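Local coordinates for cysteine desulfurase (Fervidobacterium islandicum, PDB 6A6E), which catalyses the pyridoxal-phosphate-dependent removal of sulfur from L-cysteine, leaving alanine and an enzyme-bound persulfide, probably to supply iron-sulfur cluster assembly, at residues A[108-119]-A[254-262]; A[322-331]-A[413-421]. All blocks are in the same frame, centred on the assembly; numbering follows the deposited sequence.

Interaction 1 (A[108-119]-A[254-262]); sequences NFLVNSLAKSGI and EQLEPFLYG
Lys116 delivers its ammonium group to three oxygens of the irregular chain 254-262, a compact example of a helix side chain bracing a loop. NZ donates to Pro258 O at 3.0 Å, in the plane of that carbonyl, and, at a tilt, to Phe259 O. Its third bond runs to Tyr261 OH, 2.9 Å from NZ. A bend at chi3 (-73°) turns the lysine tip into this cluster. The phenol in turn donates a hydrogen bond, Tyr261 OH lying 2.6 Å from Glu257 OE2, on the carboxylate's anti lone pair; Glu257 OE1 is paired with Arg142 of the second subunit. At the next residue, Ser117 OG accepts from Glu257 N at 2.8 Å (155° at the hydrogen) while donating to Ser113 O at 2.7 Å. Ser113 OG lies within bonding distance of both Glu257 O (2.9 Å) and Phe109 O. Asn112 ND2 bonds back to Asn108 O, 2.7 Å away, and Asn112 OD1 is met by Tyr147. Phe109 and Phe259 trade CH-pi contacts: Phe109 CA sits 3.7 Å from the centroid of the Phe259 ring, and Phe259 CB covers a face of the Phe109 ring. Leu256 adds CD1 at the edge of Phe109 and CD2 against Leu114. Phe259 also meets its counterpart in the second subunit, and Asn108 ND2 reaches Tyr261 O there. Replacing Lys116 by an alanine would probably leave the Pro258 and Phe259 carbonyls without this donor and take from the Tyr261 hydroxyl one of its two polar partners here. Chemically, a single cation shared among two carbonyls and a phenol linked to a carboxylate is likely to help hold the shape of a loop at the dimer interface.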
# COMPACT_ATOMS: atom_id res chain seq x y z
N ASN A 108 5.20 -11.15 4.66
CA ASN A 108 5.66 -11.69 3.37
C ASN A 108 7.08 -11.21 3.05
O ASN A 108 7.89 -11.99 2.51
CB ASN A 108 4.69 -11.32 2.24
CG ASN A 108 3.47 -12.21 2.20
OD1 ASN A 108 3.49 -13.26 1.52
ND2 ASN A 108 2.41 -11.84 2.94
N PHE A 109 7.37 -9.94 3.35
CA PHE A 109 8.67 -9.33 3.14
C PHE A 109 9.72 -10.19 3.90
O PHE A 109 10.77 -10.57 3.34
CB PHE A 109 8.57 -7.90 3.63
CG PHE A 109 9.86 -7.12 3.71
CD1 PHE A 109 11.01 -7.61 4.33
CD2 PHE A 109 9.85 -5.79 3.31
CE1 PHE A 109 12.16 -6.84 4.45
CE2 PHE A 109 11.00 -5.00 3.43
CZ PHE A 109 12.16 -5.55 3.98
N LEU A 110 9.43 -10.53 5.14
CA LEU A 110 10.40 -11.27 5.96
C LEU A 110 10.67 -12.69 5.43
O LEU A 110 11.82 -13.07 5.33
CB LEU A 110 9.97 -11.28 7.43
CG LEU A 110 10.05 -9.91 8.05
CD1 LEU A 110 9.51 -9.89 9.45
CD2 LEU A 110 11.52 -9.45 8.08
N VAL A 111 9.63 -13.44 5.11
CA VAL A 111 9.83 -14.80 4.65
C VAL A 111 10.70 -14.81 3.40
O VAL A 111 11.70 -15.56 3.32
CB VAL A 111 8.51 -15.55 4.25
CG1 VAL A 111 8.85 -16.98 3.86
CG2 VAL A 111 7.50 -15.57 5.34
N ASN A 112 10.30 -13.99 2.41
CA ASN A 112 11.01 -13.92 1.18
C ASN A 112 12.42 -13.36 1.37
O ASN A 112 13.39 -13.89 0.72
CB ASN A 112 10.28 -13.11 0.08
CG ASN A 112 9.07 -13.78 -0.42
OD1 ASN A 112 9.15 -14.63 -1.31
ND2 ASN A 112 7.88 -13.39 0.15
N SER A 113 12.58 -12.27 2.12
CA SER A 113 13.91 -11.72 2.30
C SER A 113 14.80 -12.70 3.12
O SER A 113 15.96 -12.87 2.79
CB SER A 113 13.95 -10.34 2.95
OG SER A 113 13.28 -9.39 2.07
N LEU A 114 14.28 -13.32 4.17
CA LEU A 114 15.14 -14.29 4.91
C LEU A 114 15.65 -15.43 4.00
O LEU A 114 16.81 -15.83 4.10
CB LEU A 114 14.49 -14.78 6.17
CG LEU A 114 14.29 -13.67 7.21
CD1 LEU A 114 13.23 -14.10 8.18
CD2 LEU A 114 15.50 -13.17 7.96
N ALA A 115 14.82 -15.93 3.10
CA ALA A 115 15.21 -17.01 2.21
C ALA A 115 16.22 -16.55 1.14
O ALA A 115 17.20 -17.23 0.83
CB ALA A 115 14.00 -17.62 1.54
N LYS A 116 16.02 -15.36 0.59
CA LYS A 116 16.91 -14.86 -0.43
C LYS A 116 18.23 -14.44 0.11
O LYS A 116 19.17 -14.35 -0.63
CB LYS A 116 16.29 -13.64 -1.18
CG LYS A 116 15.11 -13.96 -2.12
CD LYS A 116 14.82 -12.77 -3.10
CE LYS A 116 14.16 -11.52 -2.43
NZ LYS A 116 13.58 -10.39 -3.33
N SER A 117 18.27 -14.05 1.37
CA SER A 117 19.48 -13.65 1.99
C SER A 117 20.33 -14.86 2.44
O SER A 117 21.38 -14.67 3.03
CB SER A 117 19.20 -12.80 3.23
OG SER A 117 18.34 -11.69 2.97
N GLY A 118 19.80 -16.06 2.31
CA GLY A 118 20.46 -17.24 2.79
C GLY A 118 20.42 -17.52 4.28
O GLY A 118 21.16 -18.37 4.73
N ILE A 119 19.52 -16.87 5.02
CA ILE A 119 19.42 -17.06 6.44
C ILE A 119 18.44 -18.20 6.72
O ILE A 119 18.69 -19.05 7.59
CB ILE A 119 18.92 -15.78 7.08
CG1 ILE A 119 19.98 -14.70 6.93
CG2 ILE A 119 18.50 -16.02 8.53
CD1 ILE A 119 19.57 -13.33 7.39
N GLU A 254 20.71 -4.56 7.71
CA GLU A 254 21.86 -4.32 6.85
C GLU A 254 22.32 -5.53 6.07
O GLU A 254 23.00 -5.34 5.07
CB GLU A 254 23.06 -3.76 7.63
CG GLU A 254 22.95 -2.29 7.95
CD GLU A 254 23.86 -1.85 9.10
OE1 GLU A 254 24.48 -2.70 9.81
OE2 GLU A 254 23.94 -0.63 9.35
N GLN A 255 21.98 -6.73 6.49
CA GLN A 255 22.38 -7.95 5.81
C GLN A 255 21.25 -8.58 4.95
O GLN A 255 21.43 -9.65 4.31
CB GLN A 255 22.89 -8.95 6.88
CG GLN A 255 24.09 -8.44 7.70
CD GLN A 255 25.26 -8.02 6.82
OE1 GLN A 255 25.69 -6.88 6.83
NE2 GLN A 255 25.74 -8.95 6.02
N LEU A 256 20.09 -7.92 4.88
CA LEU A 256 18.93 -8.57 4.27
C LEU A 256 18.84 -8.15 2.84
O LEU A 256 18.96 -6.94 2.58
CB LEU A 256 17.63 -8.12 4.93
CG LEU A 256 16.95 -8.79 6.07
CD1 LEU A 256 15.54 -8.16 6.19
CD2 LEU A 256 16.86 -10.30 5.89
N GLU A 257 18.65 -9.10 1.92
CA GLU A 257 18.24 -8.80 0.55
C GLU A 257 16.85 -8.04 0.52
O GLU A 257 15.91 -8.43 1.21
CB GLU A 257 18.14 -10.09 -0.29
CG GLU A 257 17.64 -9.92 -1.76
CD GLU A 257 18.66 -9.30 -2.71
OE1 GLU A 257 19.82 -9.13 -2.35
OE2 GLU A 257 18.28 -8.91 -3.83
N PRO A 258 16.74 -6.97 -0.29
CA PRO A 258 15.42 -6.26 -0.34
C PRO A 258 14.37 -7.22 -0.79
O PRO A 258 14.65 -8.14 -1.60
CB PRO A 258 15.65 -5.18 -1.38
CG PRO A 258 17.16 -4.87 -1.27
CD PRO A 258 17.81 -6.20 -0.95
N PHE A 259 13.15 -7.03 -0.31
CA PHE A 259 12.01 -7.80 -0.80
C PHE A 259 11.59 -7.35 -2.25
O PHE A 259 11.61 -8.12 -3.20
CB PHE A 259 10.82 -7.66 0.22
CG PHE A 259 9.63 -8.40 -0.14
CD1 PHE A 259 9.72 -9.58 -0.85
CD2 PHE A 259 8.37 -7.88 0.14
CE1 PHE A 259 8.60 -10.29 -1.22
CE2 PHE A 259 7.23 -8.61 -0.20
CZ PHE A 259 7.36 -9.79 -0.86
N LEU A 260 11.18 -6.11 -2.37
CA LEU A 260 10.80 -5.47 -3.59
C LEU A 260 11.92 -4.57 -4.14
O LEU A 260 12.70 -3.96 -3.36
CB LEU A 260 9.58 -4.58 -3.36
CG LEU A 260 8.35 -5.20 -2.68
CD1 LEU A 260 7.18 -4.21 -2.56
CD2 LEU A 260 7.98 -6.45 -3.40
N TYR A 261 11.91 -4.41 -5.47
CA TYR A 261 12.87 -3.59 -6.18
C TYR A 261 12.24 -2.56 -7.06
O TYR A 261 11.14 -2.76 -7.53
CB TYR A 261 13.67 -4.52 -7.09
CG TYR A 261 14.25 -5.73 -6.42
CD1 TYR A 261 15.44 -5.65 -5.72
CD2 TYR A 261 13.63 -6.98 -6.54
CE1 TYR A 261 15.99 -6.79 -5.11
CE2 TYR A 261 14.17 -8.12 -5.94
CZ TYR A 261 15.34 -8.03 -5.27
OH TYR A 261 15.83 -9.20 -4.68
N GLY A 262 12.95 -1.46 -7.27
CA GLY A 262 12.48 -0.37 -8.08
C GLY A 262 13.23 0.89 -7.72
O GLY A 262 14.38 0.87 -7.27

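Interaction 2 (A[322-331]-A[413-421]); sequences LLEKMMELDF and LIEGLKYIR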
# COMPACT_ATOMS: atom_id res chain seq x y z
N LEU A 322 -15.69 -6.28 30.02
CA LEU A 322 -16.28 -7.12 28.97
C LEU A 322 -16.14 -8.58 29.37
O LEU A 322 -17.12 -9.34 29.34
CB LEU A 322 -15.59 -6.88 27.61
CG LEU A 322 -15.94 -7.85 26.47
CD1 LEU A 322 -17.44 -7.75 26.14
CD2 LEU A 322 -15.08 -7.51 25.24
N LEU A 323 -14.93 -9.00 29.75
CA LEU A 323 -14.75 -10.39 30.08
C LEU A 323 -15.59 -10.81 31.33
O LEU A 323 -16.20 -11.87 31.32
CB LEU A 323 -13.29 -10.67 30.27
CG LEU A 323 -12.91 -12.14 30.43
CD1 LEU A 323 -12.96 -12.86 29.09
CD2 LEU A 323 -11.51 -12.20 30.97
N GLU A 324 -15.67 -9.96 32.36
CA GLU A 324 -16.52 -10.20 33.55
C GLU A 324 -17.99 -10.40 33.20
O GLU A 324 -18.60 -11.35 33.64
CB GLU A 324 -16.39 -9.02 34.51
CG GLU A 324 -17.21 -9.10 35.78
CD GLU A 324 -17.28 -7.75 36.49
OE1 GLU A 324 -18.28 -7.02 36.28
OE2 GLU A 324 -16.31 -7.40 37.19
N LYS A 325 -18.56 -9.48 32.43
CA LYS A 325 -19.93 -9.57 32.06
C LYS A 325 -20.22 -10.79 31.20
O LYS A 325 -21.32 -11.36 31.30
CB LYS A 325 -20.40 -8.29 31.35
CG LYS A 325 -20.42 -7.06 32.24
CD LYS A 325 -21.21 -7.32 33.52
CE LYS A 325 -21.64 -6.03 34.14
NZ LYS A 325 -21.66 -6.13 35.63
N MET A 326 -19.26 -11.18 30.35
CA MET A 326 -19.46 -12.31 29.46
C MET A 326 -19.43 -13.58 30.26
O MET A 326 -20.23 -14.47 30.01
CB MET A 326 -18.48 -12.40 28.30
CG MET A 326 -18.65 -11.28 27.29
SD MET A 326 -20.16 -11.32 26.32
CE MET A 326 -19.85 -12.90 25.60
N MET A 327 -18.51 -13.68 31.20
CA MET A 327 -18.39 -14.86 32.03
C MET A 327 -19.62 -15.11 32.94
O MET A 327 -19.78 -16.18 33.42
CB MET A 327 -17.13 -14.82 32.89
CG MET A 327 -15.83 -14.90 32.12
SD MET A 327 -15.84 -16.31 31.02
CE MET A 327 -15.51 -17.64 32.18
N GLU A 328 -20.46 -14.12 33.17
CA GLU A 328 -21.63 -14.27 34.03
C GLU A 328 -22.78 -14.93 33.28
O GLU A 328 -23.71 -15.40 33.93
CB GLU A 328 -22.12 -12.89 34.53
CG GLU A 328 -21.31 -12.31 35.68
CD GLU A 328 -21.59 -10.84 35.99
OE1 GLU A 328 -22.58 -10.25 35.49
OE2 GLU A 328 -20.78 -10.26 36.76
N LEU A 329 -22.76 -14.92 31.94
CA LEU A 329 -23.86 -15.43 31.13
C LEU A 329 -23.74 -16.93 31.04
O LEU A 329 -22.72 -17.44 30.63
CB LEU A 329 -23.85 -14.87 29.72
CG LEU A 329 -23.82 -13.36 29.60
CD1 LEU A 329 -23.82 -12.93 28.14
CD2 LEU A 329 -24.98 -12.74 30.36
N ASP A 330 -24.81 -17.63 31.41
CA ASP A 330 -24.77 -19.09 31.54
C ASP A 330 -25.00 -19.75 30.18
O ASP A 330 -24.57 -20.86 29.99
CB ASP A 330 -25.68 -19.63 32.70
CG ASP A 330 -27.21 -19.37 32.52
OD1 ASP A 330 -27.70 -19.02 31.42
OD2 ASP A 330 -27.96 -19.55 33.53
N PHE A 331 -25.58 -19.01 29.23
CA PHE A 331 -25.85 -19.50 27.86
C PHE A 331 -24.77 -19.14 26.79
O PHE A 331 -25.00 -19.32 25.60
CB PHE A 331 -27.16 -18.93 27.39
CG PHE A 331 -27.18 -17.44 27.34
CD1 PHE A 331 -27.48 -16.70 28.47
CD2 PHE A 331 -26.86 -16.78 26.18
CE1 PHE A 331 -27.50 -15.33 28.42
CE2 PHE A 331 -26.87 -15.42 26.13
CZ PHE A 331 -27.20 -14.68 27.24
N LEU A 413 -24.28 -4.62 24.44
CA LEU A 413 -23.94 -5.92 23.89
C LEU A 413 -24.64 -7.00 24.73
O LEU A 413 -25.25 -7.93 24.18
CB LEU A 413 -22.42 -6.15 23.87
CG LEU A 413 -21.98 -7.59 23.63
CD1 LEU A 413 -22.38 -8.03 22.23
CD2 LEU A 413 -20.50 -7.79 23.82
N ILE A 414 -24.53 -6.90 26.04
CA ILE A 414 -25.06 -7.93 27.00
C ILE A 414 -26.60 -8.01 26.87
O ILE A 414 -27.15 -9.11 26.73
CB ILE A 414 -24.64 -7.65 28.45
CG1 ILE A 414 -23.10 -7.74 28.61
CG2 ILE A 414 -25.27 -8.64 29.44
CD1 ILE A 414 -22.45 -9.07 28.34
N GLU A 415 -27.26 -6.85 26.85
CA GLU A 415 -28.71 -6.76 26.66
C GLU A 415 -29.09 -7.45 25.34
O GLU A 415 -30.06 -8.21 25.26
CB GLU A 415 -29.16 -5.28 26.63
CG GLU A 415 -30.61 -5.06 26.21
CD GLU A 415 -30.99 -3.58 26.02
OE1 GLU A 415 -30.28 -2.69 26.54
OE2 GLU A 415 -32.02 -3.30 25.35
N GLY A 416 -28.32 -7.18 24.28
CA GLY A 416 -28.52 -7.83 23.00
C GLY A 416 -28.44 -9.33 23.04
O GLY A 416 -29.30 -10.03 22.44
N LEU A 417 -27.43 -9.86 23.73
CA LEU A 417 -27.25 -11.27 23.76
C LEU A 417 -28.42 -11.97 24.52
O LEU A 417 -28.82 -13.08 24.18
CB LEU A 417 -25.92 -11.64 24.45
CG LEU A 417 -24.64 -11.29 23.62
CD1 LEU A 417 -23.35 -11.64 24.36
CD2 LEU A 417 -24.64 -11.97 22.26
N LYS A 418 -28.86 -11.33 25.61
CA LYS A 418 -29.98 -11.88 26.40
C LYS A 418 -31.22 -12.02 25.56
O LYS A 418 -31.87 -13.06 25.63
CB LYS A 418 -30.25 -10.98 27.59
CG LYS A 418 -29.25 -11.29 28.67
CD LYS A 418 -29.30 -10.26 29.79
CE LYS A 418 -28.59 -10.82 31.00
NZ LYS A 418 -28.24 -9.72 31.90
N TYR A 419 -31.51 -10.96 24.79
CA TYR A 419 -32.58 -10.92 23.82
C TYR A 419 -32.49 -12.03 22.82
O TYR A 419 -33.53 -12.61 22.43
CB TYR A 419 -32.56 -9.59 23.06
CG TYR A 419 -33.63 -9.51 22.00
CD1 TYR A 419 -33.46 -10.12 20.76
CD2 TYR A 419 -34.83 -8.83 22.25
CE1 TYR A 419 -34.45 -10.07 19.81
CE2 TYR A 419 -35.82 -8.76 21.30
CZ TYR A 419 -35.63 -9.39 20.09
OH TYR A 419 -36.61 -9.33 19.15
N ILE A 420 -31.28 -12.28 22.33
CA ILE A 420 -31.08 -13.33 21.32
C ILE A 420 -31.37 -14.71 21.96
O ILE A 420 -31.93 -15.59 21.30
CB ILE A 420 -29.65 -13.30 20.66
CG1 ILE A 420 -29.52 -12.08 19.75
CG2 ILE A 420 -29.40 -14.57 19.84
CD1 ILE A 420 -28.12 -11.60 19.52
N ARG A 421 -30.98 -14.90 23.21
CA ARG A 421 -31.29 -16.19 23.88
C ARG A 421 -32.82 -16.36 24.01
O ARG A 421 -33.33 -17.35 23.61
CB ARG A 421 -30.64 -16.29 25.26
CG ARG A 421 -30.63 -17.74 25.76
CD ARG A 421 -30.77 -17.89 27.28
NE ARG A 421 -31.82 -17.06 27.90
CZ ARG A 421 -33.03 -17.49 28.30
NH1 ARG A 421 -33.41 -18.77 28.18
NH2 ARG A 421 -33.90 -16.61 28.83
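Phe331 and Arg421 owe their meeting to their first torsions: chi1 of 60° sets the phenylalanine ring between its own backbone N and carbonyl carbon, and chi1 of -164° carries the arginine chain away from its N and over one face of that ring. The aliphatic part does the touching, with Arg421 CB 4.0 Å from the Phe331 ring centroid in a CH-pi contact and Arg421 CD 3.6 Å from Phe331 CG; the guanidinium is turned obliquely to the ring. The far end of the ring leans on the helix backbone, Phe331 CE2 coming within 3.6 Å of Leu417 O, a carbonyl already engaged by Arg421 N. These elements belong to the smaller, C-terminal part of a fold-type I PLP enzyme, where helices 308-327 and 407-423 both rest on Phe348 of strand 345-350; their portions 322-327 and 413-421 run nearly parallel, crossing at -20° with axes 11.0 Å apart at closest approach. Phe331 stands just before the edge strand 332-334 of the same sheet. Between the helices the seam is apolar. The sulfur of Met326 touches two methyls of the facing helix, SD lying 3.8 Å from Leu417 CD1 and equally near Ile414 CD1. That isoleucine methyl also presses on the base of a lysine, with Lys325 CB 3.7 Å from Ile414 CD1. Leu329 bridges onward, CD1 touching Ile414 and Leu417 while CD2 meets the aliphatic Lys418 CE at about a right angle. At the other end, Leu322 CD1 packs against Leu413 CD2 at 3.8 Å. The Lys325 chain bends away beyond its base and puts NZ into a salt bridge with Glu324 of its own helix.

Overall arrangement
Interactions 1 and 2 illustrate how burial and polarity need not oppose each other. Interaction 1, largely buried in the assembly, joins a helix to an irregular loop and combines a charged and hydroxyl network with aromatic and leucine packing; backbone carbonyls of the loop take part, and the second subunit stands close by. Interaction 2, only partly buried and untouched by the other subunit, joins the end of one helix and the turn after it to a second helix, where apolar side chains and the carbon portions of lysine and arginine make the contact. The two share no elements: their centres are 47 Å apart, on opposite sides of the chain's centre, and they follow one another in series along the sequence.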